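Local coordinates for uncharacterized protein (Kribbella flavida, PDB 4LMI), which is of unknown function but, as a SnoaL-like member of the NTF2 clan, is probably related to ketosteroid isomerases, at residues S82-L87 with R91-V96; A115-P120 with V126-A131; V96-V101 with S106-F111. All blocks are in the same frame, centred on the assembly; numbering follows the deposited sequence.

Overall arrangement
Along the chain the order is contact 1, contact 3, contact 2. The first two are successive antiparallel hairpins of one curved sheet: both use strand 90-101, share Val96 and have centres about 15 Å apart, with Val95 O and Phe111 N 2.8 Å apart (a probable hydrogen bond) linking them. Contact 2 lies in the tail that follows strand 104-111, its centre about 18 Å from that of contact 1 and 29 Å from that of contact 3. All three touch the second subunit, the hairpins with residues of their sheet and the tail by adding strand 127-128 to a strand of the partner. Together they illustrate how an NTF2-like sheet and its C-terminal extension can build a dimer.

Contact 1 of 3, residues S82-L87 with R91-V96; sequences SVNLTL and RLVGVV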
# COMPACT_ATOMS: atom_id res chain seq x y z
N SER B 82 2.74 -4.40 4.02
CA SER B 82 2.25 -5.34 3.02
C SER B 82 2.34 -6.74 3.59
O SER B 82 3.25 -7.05 4.36
CB SER B 82 3.01 -5.22 1.69
OG SER B 82 4.38 -5.51 1.86
N VAL B 83 1.37 -7.56 3.22
CA VAL B 83 1.32 -8.95 3.65
C VAL B 83 1.03 -9.86 2.46
O VAL B 83 0.32 -9.47 1.51
CB VAL B 83 0.25 -9.20 4.75
CG1 VAL B 83 0.54 -8.37 6.00
CG2 VAL B 83 -1.16 -8.92 4.24
N ASN B 84 1.61 -11.06 2.49
CA ASN B 84 1.14 -12.14 1.64
C ASN B 84 0.03 -12.88 2.37
O ASN B 84 0.23 -13.36 3.48
CB ASN B 84 2.27 -13.10 1.25
CG ASN B 84 3.15 -12.53 0.15
OD1 ASN B 84 2.75 -11.62 -0.59
ND2 ASN B 84 4.36 -13.06 0.04
N LEU B 85 -1.14 -12.93 1.76
CA LEU B 85 -2.29 -13.60 2.33
C LEU B 85 -2.63 -14.85 1.53
O LEU B 85 -2.70 -14.80 0.30
CB LEU B 85 -3.49 -12.66 2.36
CG LEU B 85 -4.82 -13.20 2.89
CD1 LEU B 85 -4.78 -13.41 4.40
CD2 LEU B 85 -5.97 -12.27 2.53
N THR B 86 -2.81 -15.96 2.24
CA THR B 86 -3.43 -17.14 1.68
C THR B 86 -4.84 -17.13 2.23
O THR B 86 -5.05 -17.33 3.43
CB THR B 86 -2.68 -18.43 2.08
OG1 THR B 86 -1.29 -18.29 1.75
CG2 THR B 86 -3.25 -19.63 1.35
N LEU B 87 -5.81 -16.85 1.35
CA LEU B 87 -7.21 -16.77 1.73
C LEU B 87 -7.95 -17.92 1.06
O LEU B 87 -8.34 -17.82 -0.11
CB LEU B 87 -7.81 -15.42 1.31
CG LEU B 87 -9.25 -15.07 1.68
CD1 LEU B 87 -9.38 -14.75 3.16
CD2 LEU B 87 -9.75 -13.90 0.84
N ARG B 91 -4.08 -16.92 -3.43
CA ARG B 91 -2.90 -16.17 -3.00
C ARG B 91 -3.16 -14.69 -3.29
O ARG B 91 -3.41 -14.30 -4.44
CB ARG B 91 -1.64 -16.68 -3.70
CG ARG B 91 -1.38 -18.17 -3.49
CD ARG B 91 -0.37 -18.43 -2.39
NE ARG B 91 0.98 -18.59 -2.94
CZ ARG B 91 2.09 -18.70 -2.20
NH1 ARG B 91 2.03 -18.65 -0.89
NH2 ARG B 91 3.26 -18.85 -2.80
N LEU B 92 -3.10 -13.88 -2.24
CA LEU B 92 -3.46 -12.47 -2.28
C LEU B 92 -2.35 -11.63 -1.67
O LEU B 92 -1.49 -12.14 -0.96
CB LEU B 92 -4.73 -12.25 -1.47
CG LEU B 92 -6.08 -12.40 -2.17
CD1 LEU B 92 -6.98 -13.31 -1.35
CD2 LEU B 92 -6.71 -11.04 -2.39
N VAL B 93 -2.40 -10.32 -1.93
CA VAL B 93 -1.53 -9.37 -1.25
C VAL B 93 -2.40 -8.33 -0.56
O VAL B 93 -3.42 -7.89 -1.10
CB VAL B 93 -0.51 -8.71 -2.21
CG1 VAL B 93 0.21 -7.54 -1.54
CG2 VAL B 93 0.51 -9.74 -2.68
N GLY B 94 -2.03 -7.98 0.66
CA GLY B 94 -2.68 -6.88 1.36
C GLY B 94 -1.69 -5.75 1.55
O GLY B 94 -0.51 -5.99 1.75
N VAL B 95 -2.19 -4.53 1.46
CA VAL B 95 -1.41 -3.36 1.82
C VAL B 95 -2.30 -2.60 2.78
O VAL B 95 -3.41 -2.21 2.43
CB VAL B 95 -1.03 -2.47 0.62
CG1 VAL B 95 -0.20 -1.29 1.11
CG2 VAL B 95 -0.26 -3.26 -0.43
N VAL B 96 -1.80 -2.41 3.99
CA VAL B 96 -2.59 -1.87 5.09
C VAL B 96 -1.92 -0.61 5.65
O VAL B 96 -0.73 -0.63 5.98
CB VAL B 96 -2.74 -2.91 6.23
CG1 VAL B 96 -3.54 -2.33 7.39
CG2 VAL B 96 -3.40 -4.18 5.72
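Leu92 lies alongside Leu85, the two side chains pointing the same way from facing positions with Leu85 CB and Leu92 CB 4.0 Å apart. In the conformer described, Leu85 CD2 also faces Leu92 CD1. Leu87 reaches the same methyl obliquely through its CB and CD2, although how closely is doubtful, because Leu92 has a second conformer. In Leu85, CG anti to the backbone N (chi1 178°) and a chi2 of 71° together bring the CD2 branch round to the Leu92 side. Farther along this face Val83 CG2 lies 3.8 Å from Gly94 CA, a close approach possible because glycine offers no side chain on that side. Helix 6-22 covers this end of the face, with Phe18 against Val83, while Trp65 and Trp112 close over Leu85. These are the hydrophobic contacts of an antiparallel beta hairpin, strands 78-87 and 90-101, within the sheet of an NTF2-like fold. Two hydrogen-bonded pairs hold it: Val83 with Gly94, and Leu85 with Leu92. Leu92 N gives the shortest bond, 2.7 Å to Leu85 O, arriving almost head-on to the carbonyl; the return bond from Leu85 N to Leu92 O (2.9 Å) approaches from above the carbonyl plane, 41° out of it. On the other face Asn84 OD1 rests 3.6 Å from Val93 CG2, side by side with it. The amide is gripped at both ends by the C-terminal tail, ND2 donating to Leu133 O and OD1 accepting from Arg135 N. At the far end of that face Val95 meets Val95 of the second subunit, and Ser82 packs on Phe97 of that subunit.

Contact 2 of 3, residues A115-P120 with V126-A131; sequences AYEPPP and VERVPA
Arg128 NH2 donates a hydrogen bond to the backbone O of Thr44 of the second subunit, while on its own chain it sits 3.7 Å from Pro118 CD and 4.4 Å from Glu117 OE1. The last distance is too long for a salt bridge, but the opposite charges probably still attract each other; the carboxylate oxygen lies at the edge of the guanidinium, near its plane. Pro118 instead takes a face. Its CG stands 3.4 Å above the guanidinium plane, displaced toward the rim, and is 3.7 Å from Arg128 NH1, so that the CG methylene lies over the flat, weakly polar side, while CD sits outside the rim by NH2. Pro118 and Arg128 approach from opposite directions. The arginine chain is bent at chi2 (-54°) and again at chi3 (-70°), a double fold that brings the guanidinium up to the CG-CD edge of the proline. The setting is an extended C-terminal arm that doubles back on itself at the protein surface: 115-120 is a proline-rich loop, and 127-128 a short strand that pairs antiparallel with a strand of the second subunit, carrying the sheet across the dimer interface. With an alanine in place of Pro118, the CG that covers the guanidinium face, and the CD beside NH2, would be missing, and the Arg128 head would probably be freer to turn away from its bond to Thr44 of the second subunit. Pro118 and Val126 both pack on Glu46 of the second subunit, and Tyr116 OH is hydrogen-bonded to a sulfonate oxygen of a buffer molecule, probably from the crystallisation liquor.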
# COMPACT_ATOMS: atom_id res chain seq x y z
N ALA B 115 -4.55 -10.21 -8.64
CA ALA B 115 -3.95 -10.35 -9.97
C ALA B 115 -4.91 -9.86 -11.05
O ALA B 115 -6.13 -9.98 -10.90
CB ALA B 115 -3.54 -11.79 -10.22
N TYR B 116 -4.38 -9.28 -12.12
CA TYR B 116 -5.18 -8.90 -13.29
C TYR B 116 -4.32 -8.96 -14.55
O TYR B 116 -3.09 -8.93 -14.46
CB TYR B 116 -5.85 -7.53 -13.12
CG TYR B 116 -4.92 -6.32 -13.07
CD1 TYR B 116 -4.54 -5.64 -14.23
CD2 TYR B 116 -4.44 -5.84 -11.84
CE1 TYR B 116 -3.70 -4.54 -14.18
CE2 TYR B 116 -3.60 -4.74 -11.78
CZ TYR B 116 -3.23 -4.09 -12.95
OH TYR B 116 -2.39 -3.00 -12.89
N GLU B 117 -4.96 -9.05 -15.70
CA GLU B 117 -4.25 -9.03 -16.98
C GLU B 117 -3.84 -7.61 -17.35
O GLU B 117 -4.67 -6.70 -17.34
CB GLU B 117 -5.10 -9.66 -18.09
CG GLU B 117 -4.99 -11.18 -18.17
CD GLU B 117 -3.57 -11.67 -18.39
OE1 GLU B 117 -2.87 -11.12 -19.27
OE2 GLU B 117 -3.15 -12.60 -17.67
N PRO B 118 -2.55 -7.42 -17.68
CA PRO B 118 -2.08 -6.08 -18.04
C PRO B 118 -2.70 -5.60 -19.35
O PRO B 118 -2.92 -6.40 -20.26
CB PRO B 118 -0.57 -6.28 -18.20
CG PRO B 118 -0.40 -7.73 -18.49
CD PRO B 118 -1.47 -8.42 -17.71
N PRO B 119 -3.02 -4.29 -19.44
CA PRO B 119 -3.46 -3.73 -20.72
C PRO B 119 -2.36 -3.84 -21.79
O PRO B 119 -1.17 -3.79 -21.44
CB PRO B 119 -3.75 -2.26 -20.39
CG PRO B 119 -3.06 -2.00 -19.09
CD PRO B 119 -3.09 -3.30 -18.35
N PRO B 120 -2.74 -3.99 -23.07
CA PRO B 120 -1.76 -4.08 -24.16
C PRO B 120 -0.99 -2.77 -24.38
O PRO B 120 -1.42 -1.71 -23.91
CB PRO B 120 -2.62 -4.41 -25.38
CG PRO B 120 -3.97 -3.89 -25.04
CD PRO B 120 -4.12 -4.12 -23.57
N VAL B 126 8.26 -4.65 -21.07
CA VAL B 126 8.12 -5.51 -19.89
C VAL B 126 8.75 -6.89 -20.05
O VAL B 126 8.84 -7.42 -21.16
CB VAL B 126 6.65 -5.66 -19.43
CG1 VAL B 126 6.04 -4.30 -19.12
CG2 VAL B 126 5.81 -6.40 -20.47
N GLU B 127 9.19 -7.44 -18.93
CA GLU B 127 9.51 -8.85 -18.82
C GLU B 127 8.44 -9.45 -17.92
O GLU B 127 8.13 -8.90 -16.86
CB GLU B 127 10.90 -9.04 -18.21
CG GLU B 127 11.41 -10.47 -18.21
CD GLU B 127 12.70 -10.64 -17.43
OE1 GLU B 127 12.81 -10.08 -16.31
OE2 GLU B 127 13.60 -11.34 -17.93
N ARG B 128 7.85 -10.57 -18.36
CA ARG B 128 6.84 -11.27 -17.56
C ARG B 128 7.52 -12.28 -16.63
O ARG B 128 8.08 -13.28 -17.09
CB ARG B 128 5.80 -11.96 -18.45
CG ARG B 128 4.99 -11.03 -19.35
CD ARG B 128 4.32 -9.90 -18.58
NE ARG B 128 3.23 -10.34 -17.71
CZ ARG B 128 2.00 -10.64 -18.14
NH1 ARG B 128 1.71 -10.58 -19.42
NH2 ARG B 128 1.08 -11.02 -17.27
N VAL B 129 7.45 -12.01 -15.33
CA VAL B 129 8.13 -12.81 -14.31
C VAL B 129 7.45 -12.53 -12.96
O VAL B 129 7.06 -11.38 -12.69
CB VAL B 129 9.65 -12.48 -14.27
CG1 VAL B 129 9.90 -10.99 -14.05
CG2 VAL B 129 10.38 -13.32 -13.22
N PRO B 130 7.27 -13.57 -12.11
CA PRO B 130 6.68 -13.35 -10.79
C PRO B 130 7.44 -12.30 -9.98
O PRO B 130 8.67 -12.21 -10.08
CB PRO B 130 6.80 -14.72 -10.11
CG PRO B 130 6.82 -15.69 -11.24
CD PRO B 130 7.53 -15.00 -12.37
N ALA B 131 6.72 -11.50 -9.19
CA ALA B 131 7.34 -10.48 -8.36
C ALA B 131 8.20 -11.12 -7.27
O ALA B 131 7.92 -12.23 -6.80
CB ALA B 131 6.28 -9.59 -7.74

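Contact 3 of 3, residues V96-V101 with S106-F111; sequences VFLEVV and SRVTDF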
# COMPACT_ATOMS: atom_id res chain seq x y z
N VAL B 96 -1.80 -2.41 3.99
CA VAL B 96 -2.59 -1.87 5.09
C VAL B 96 -1.92 -0.61 5.65
O VAL B 96 -0.73 -0.63 5.98
CB VAL B 96 -2.74 -2.91 6.23
CG1 VAL B 96 -3.54 -2.33 7.39
CG2 VAL B 96 -3.40 -4.18 5.72
N PHE B 97 -2.69 0.47 5.76
CA PHE B 97 -2.21 1.68 6.41
C PHE B 97 -2.79 1.77 7.80
O PHE B 97 -4.00 1.65 7.98
CB PHE B 97 -2.56 2.93 5.60
CG PHE B 97 -1.85 3.01 4.28
CD1 PHE B 97 -0.56 3.54 4.20
CD2 PHE B 97 -2.45 2.56 3.11
CE1 PHE B 97 0.10 3.61 2.98
CE2 PHE B 97 -1.80 2.63 1.89
CZ PHE B 97 -0.52 3.15 1.82
N LEU B 98 -1.91 1.99 8.78
CA LEU B 98 -2.32 2.15 10.16
C LEU B 98 -2.02 3.55 10.65
O LEU B 98 -1.03 4.17 10.23
CB LEU B 98 -1.60 1.14 11.06
CG LEU B 98 -1.69 -0.35 10.73
CD1 LEU B 98 -0.81 -1.13 11.71
CD2 LEU B 98 -3.12 -0.85 10.80
N GLU B 99 -2.88 4.07 11.53
CA GLU B 99 -2.59 5.30 12.24
C GLU B 99 -2.72 5.01 13.72
O GLU B 99 -3.66 4.33 14.15
CB GLU B 99 -3.55 6.43 11.82
CG GLU B 99 -3.57 6.70 10.32
CD GLU B 99 -2.25 7.22 9.78
OE1 GLU B 99 -1.41 7.69 10.58
OE2 GLU B 99 -2.05 7.17 8.55
N VAL B 100 -1.75 5.51 14.49
CA VAL B 100 -1.66 5.25 15.93
C VAL B 100 -1.91 6.55 16.69
O VAL B 100 -1.35 7.59 16.36
CB VAL B 100 -0.26 4.72 16.29
CG1 VAL B 100 -0.12 4.48 17.79
CG2 VAL B 100 0.05 3.46 15.49
N VAL B 101 -2.76 6.48 17.71
CA VAL B 101 -3.02 7.60 18.62
C VAL B 101 -2.92 7.07 20.05
O VAL B 101 -3.55 6.07 20.38
CB VAL B 101 -4.42 8.22 18.40
CG1 VAL B 101 -4.68 9.33 19.41
CG2 VAL B 101 -4.57 8.75 16.98
N SER B 106 -5.68 3.55 15.82
CA SER B 106 -6.82 4.44 15.68
C SER B 106 -7.53 4.30 14.33
O SER B 106 -8.74 4.45 14.24
CB SER B 106 -6.35 5.88 15.90
OG SER B 106 -7.39 6.80 15.68
N ARG B 107 -6.76 4.02 13.28
CA ARG B 107 -7.30 3.85 11.93
C ARG B 107 -6.64 2.68 11.25
O ARG B 107 -5.43 2.46 11.42
CB ARG B 107 -7.11 5.12 11.09
CG ARG B 107 -7.82 6.34 11.64
CD ARG B 107 -7.66 7.57 10.77
NE ARG B 107 -8.23 8.74 11.43
CZ ARG B 107 -9.47 9.18 11.25
NH1 ARG B 107 -10.29 8.57 10.39
NH2 ARG B 107 -9.89 10.24 11.91
N VAL B 108 -7.43 1.91 10.51
CA VAL B 108 -6.93 0.81 9.69
C VAL B 108 -7.55 1.01 8.32
O VAL B 108 -8.76 1.10 8.20
CB VAL B 108 -7.34 -0.57 10.25
CG1 VAL B 108 -6.89 -1.71 9.34
CG2 VAL B 108 -6.80 -0.79 11.66
N THR B 109 -6.72 1.09 7.28
CA THR B 109 -7.23 1.16 5.91
C THR B 109 -6.60 0.02 5.12
O THR B 109 -5.38 0.01 4.93
CB THR B 109 -6.97 2.54 5.26
OG1 THR B 109 -7.58 3.55 6.07
CG2 THR B 109 -7.56 2.62 3.86
N ASP B 110 -7.44 -0.92 4.70
CA ASP B 110 -7.03 -2.16 4.04
C ASP B 110 -7.19 -2.04 2.54
O ASP B 110 -8.24 -1.60 2.06
CB ASP B 110 -7.95 -3.31 4.47
CG ASP B 110 -7.45 -4.09 5.69
OD1 ASP B 110 -6.63 -3.58 6.48
OD2 ASP B 110 -7.91 -5.24 5.85
N PHE B 111 -6.16 -2.45 1.80
CA PHE B 111 -6.24 -2.68 0.36
C PHE B 111 -5.90 -4.14 0.09
O PHE B 111 -4.95 -4.68 0.68
CB PHE B 111 -5.25 -1.79 -0.40
CG PHE B 111 -5.57 -0.33 -0.32
CD1 PHE B 111 -6.51 0.24 -1.19
CD2 PHE B 111 -4.94 0.49 0.62
CE1 PHE B 111 -6.81 1.59 -1.13
CE2 PHE B 111 -5.23 1.84 0.69
CZ PHE B 111 -6.17 2.39 -0.19
O HOH W 1 -5.50 4.23 8.06
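Phe97 faces Thr109 across the hairpin, its CB passing 4.1 Å from Thr109 O before the chain turns toward Phe111. With CG beside the backbone N (chi1 -67°), the ring is swung along the sheet, and its CD2 comes in the plane of the Phe111 ring, at the edge, 3.8 Å from Phe111 CE2. One atom farther, Phe97 CE2 approaches the same Phe111 CE2 to 3.7 Å, and that carbon in turn lies near the Phe97 plane; the side chains cross obliquely. The Phe97 ring also takes part in a cation-pi interaction with Arg71 of the second subunit. In the backbone, Phe97 and Thr109 exchange two hydrogen bonds, and Phe97 O, which accepts from Thr109 N in the carbonyl plane, takes a second bond from a water that also contacts Thr109 OG1.

The opposite face is lined by Val96, Leu98, Val108 and Asp110. Leu98 CD2 touches Val108 CG2 at 3.8 Å, the two side chains running side by side, and helix 6-22 lies against this row. Val96 presents CG2 to Asp110 OD1 at 3.4 Å, an apolar neighbour for one carboxylate oxygen, whereas OD2 is held by Tyr39 OH and Trp112 NE1. A bound buffer molecule lies close to the Asp110 side chain.

Near the strand ends Glu99 O accepts from both Ser106 N (2.7 Å) and Arg107 N (3.2 Å), so that two residues stand opposite one: a classic beta bulge. Bulged, curved antiparallel strands with a helix packed on the concave side, and a polar group set among apolar ones, are typical of the NTF2-like pocket, consistent with the suggested ketosteroid isomerase relationship.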